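Local structure of L-tyrosine isonitrile synthase (3E59) at residues Arg24-His29 with Ile256-Ala261. The protein converts the amino group of L-tyrosine to an isonitrile, taking the carbon from ribulose 5-phosphate, in the biosynthesis of paerucumarin. Numbering follows the deposited sequence.
Sequences RRYPEH and IHPQPA. With PO4 (phosphate ion), chain E.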
loop_
_atom_site.group_PDB
_atom_site.type_symbol
_atom_site.label_atom_id
_atom_site.label_comp_id
_atom_site.label_asym_id
_atom_site.label_seq_id
_atom_site.Cartn_x
_atom_site.Cartn_y
_atom_site.Cartn_z
ATOM N N ARG A 24 -6.804 -8.419 2.705
ATOM C CA ARG A 24 -5.668 -8.775 3.560
ATOM C C ARG A 24 -6.189 -9.041 4.967
ATOM O O ARG A 24 -6.946 -8.227 5.512
ATOM C CB ARG A 24 -4.664 -7.635 3.635
ATOM C CG ARG A 24 -3.975 -7.363 2.361
ATOM C CD ARG A 24 -2.952 -6.280 2.525
ATOM N NE ARG A 24 -2.578 -5.803 1.196
ATOM C CZ ARG A 24 -1.450 -6.094 0.551
ATOM N NH1 ARG A 24 -0.500 -6.846 1.107
ATOM N NH2 ARG A 24 -1.267 -5.598 -0.656
ATOM N N ARG A 25 -5.801 -10.184 5.533
ATOM C CA ARG A 25 -6.110 -10.526 6.922
ATOM C C ARG A 25 -4.795 -10.573 7.680
ATOM O O ARG A 25 -3.750 -10.774 7.060
ATOM C CB ARG A 25 -6.780 -11.899 7.005
ATOM C CG ARG A 25 -8.108 -12.027 6.259
ATOM C CD ARG A 25 -8.758 -13.368 6.557
ATOM N NE ARG A 25 -9.152 -13.484 7.964
ATOM C CZ ARG A 25 -9.360 -14.632 8.608
ATOM N NH1 ARG A 25 -9.211 -15.800 7.992
ATOM N NH2 ARG A 25 -9.715 -14.607 9.886
ATOM N N TYR A 26 -4.830 -10.371 9.002
ATOM C CA TYR A 26 -3.649 -10.590 9.836
ATOM C C TYR A 26 -3.287 -12.069 9.775
ATOM O O TYR A 26 -4.152 -12.905 10.014
ATOM C CB TYR A 26 -3.895 -10.140 11.288
ATOM C CG TYR A 26 -4.092 -8.644 11.423
ATOM C CD1 TYR A 26 -2.995 -7.774 11.468
ATOM C CD2 TYR A 26 -5.375 -8.094 11.468
ATOM C CE1 TYR A 26 -3.178 -6.399 11.589
ATOM C CE2 TYR A 26 -5.569 -6.719 11.585
ATOM C CZ TYR A 26 -4.472 -5.884 11.640
ATOM O OH TYR A 26 -4.656 -4.539 11.745
ATOM N N PRO A 27 -2.020 -12.401 9.421
ATOM C CA PRO A 27 -1.597 -13.818 9.369
ATOM C C PRO A 27 -1.956 -14.552 10.663
ATOM O O PRO A 27 -2.332 -15.723 10.624
ATOM C CB PRO A 27 -0.067 -13.730 9.220
ATOM C CG PRO A 27 0.160 -12.405 8.546
ATOM C CD PRO A 27 -0.920 -11.484 9.059
ATOM N N GLU A 28 -1.858 -13.847 11.791
ATOM C CA GLU A 28 -2.180 -14.403 13.109
ATOM C C GLU A 28 -3.653 -14.822 13.280
ATOM O O GLU A 28 -3.974 -15.614 14.168
ATOM C CB GLU A 28 -1.766 -13.417 14.215
ATOM C CG GLU A 28 -0.238 -13.219 14.330
ATOM C CD GLU A 28 0.350 -12.228 13.319
ATOM O OE1 GLU A 28 -0.411 -11.637 12.504
ATOM O OE2 GLU A 28 1.585 -12.017 13.357
ATOM N N HIS A 29 -4.536 -14.305 12.425
ATOM C CA HIS A 29 -5.973 -14.616 12.507
ATOM C C HIS A 29 -6.431 -15.716 11.548
ATOM O O HIS A 29 -7.540 -16.224 11.685
ATOM C CB HIS A 29 -6.831 -13.362 12.276
ATOM C CG HIS A 29 -6.594 -12.263 13.266
ATOM N ND1 HIS A 29 -7.050 -10.979 13.067
ATOM C CD2 HIS A 29 -5.946 -12.250 14.457
ATOM C CE1 HIS A 29 -6.707 -10.223 14.095
ATOM N NE2 HIS A 29 -6.028 -10.969 14.950
ATOM N N ILE A 256 -2.900 -1.215 2.061
ATOM C CA ILE A 256 -2.047 -2.358 1.741
ATOM C C ILE A 256 -1.522 -3.049 2.992
ATOM O O ILE A 256 -0.617 -3.901 2.913
ATOM C CB ILE A 256 -0.891 -2.011 0.714
ATOM C CG1 ILE A 256 -0.185 -0.691 1.043
ATOM C CG2 ILE A 256 -1.459 -1.939 -0.675
ATOM C CD1 ILE A 256 0.770 -0.774 2.202
ATOM N N HIS A 257 -2.093 -2.660 4.142
ATOM C CA HIS A 257 -1.942 -3.387 5.400
ATOM C C HIS A 257 -3.231 -4.105 5.767
ATOM O O HIS A 257 -4.311 -3.607 5.471
ATOM C CB HIS A 257 -1.618 -2.453 6.562
ATOM C CG HIS A 257 -0.463 -1.557 6.313
ATOM N ND1 HIS A 257 -0.510 -0.207 6.577
ATOM C CD2 HIS A 257 0.777 -1.810 5.824
ATOM C CE1 HIS A 257 0.655 0.335 6.266
ATOM N NE2 HIS A 257 1.454 -0.618 5.812
ATOM N N PRO A 258 -3.118 -5.276 6.425
ATOM C CA PRO A 258 -4.290 -5.901 7.068
ATOM C C PRO A 258 -4.888 -4.891 8.044
ATOM O O PRO A 258 -4.139 -4.137 8.666
ATOM C CB PRO A 258 -3.693 -7.067 7.861
ATOM C CG PRO A 258 -2.383 -7.334 7.241
ATOM C CD PRO A 258 -1.890 -6.074 6.594
ATOM N N GLN A 259 -6.214 -4.876 8.169
ATOM C CA GLN A 259 -6.896 -3.892 8.991
ATOM C C GLN A 259 -7.909 -4.548 9.925
ATOM O O GLN A 259 -8.512 -5.576 9.560
ATOM C CB GLN A 259 -7.584 -2.827 8.109
ATOM C CG GLN A 259 -6.624 -1.932 7.280
ATOM C CD GLN A 259 -5.758 -0.984 8.116
ATOM O OE1 GLN A 259 -6.044 -0.726 9.291
ATOM N NE2 GLN A 259 -4.689 -0.449 7.497
ATOM N N PRO A 260 -8.125 -3.949 11.125
ATOM C CA PRO A 260 -9.204 -4.432 11.998
ATOM C C PRO A 260 -10.527 -4.411 11.221
ATOM O O PRO A 260 -10.718 -3.555 10.366
ATOM C CB PRO A 260 -9.233 -3.408 13.152
ATOM C CG PRO A 260 -7.882 -2.728 13.132
ATOM C CD PRO A 260 -7.398 -2.793 11.699
ATOM N N ALA A 261 -11.408 -5.367 11.501
ATOM C CA ALA A 261 -12.677 -5.505 10.794
ATOM C C ALA A 261 -13.656 -4.346 11.060
ATOM O O ALA A 261 -14.561 -4.105 10.261
ATOM C CB ALA A 261 -13.310 -6.817 11.153
HETATM P P PO4 E . -2.654 2.843 6.469
HETATM O O1 PO4 E . -2.528 1.707 7.453
HETATM O O2 PO4 E . -1.255 3.311 6.109
HETATM O O3 PO4 E . -3.420 2.349 5.222
HETATM O O4 PO4 E . -3.366 4.006 7.105
HETATM O O HOH W 1 -7.872 -5.621 5.909
HETATM O O HOH W 2 -2.586 -2.820 10.545
#
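R24 lays its side chain along the backbone of I256-P258. Its CB packs on P258 CA at 3.9 Å. Past CG, CD lies 3.4 Å from I256 O. From CG to NE the chain is extended (chi2 -177°, chi3 -165°), which sets the guanidinium alongside I256, the two side chains pointing the same way. There I256 O sits 3.1 Å above one face of the group, toward its rim. The N-H groups are used in other directions: NE bonds to the carbonyl of I268, and NH1 to those of D276 and L278. At the tip, NH2 touches I256 CG2 at 3.7 Å.

Y26 makes the second half of the contact. P258 CB stands over the centre of its ring, 3.7 Å from the centroid and 10° off the normal, a CH-pi contact. Y26 OH lies 3.3 Å from P260 CD. E194 and L197 of helix 193-210 also touch Y26.

Two waters join the segments. One donates to R24 O and accepts from Q259 N. The other donates to P258 O and is hydrogen-bonded to Y26 OH.

H257 and Q259, which flank P258 in sequence, turn polar groups to a phosphate ion, probably from the crystallisation liquor. H257 ND1 donates to its O1 at 2.9 Å, in the plane of the ring, and Q259 NE2 reaches the same oxygen at 3.1 Å. NE2 also bonds to S255 OG. S255, R253 and K265 also hydrogen-bond the ion. It lies at the loop between the neighbouring parallel strands 252-255 and 265-267, with residues 24-29 packed against that loop.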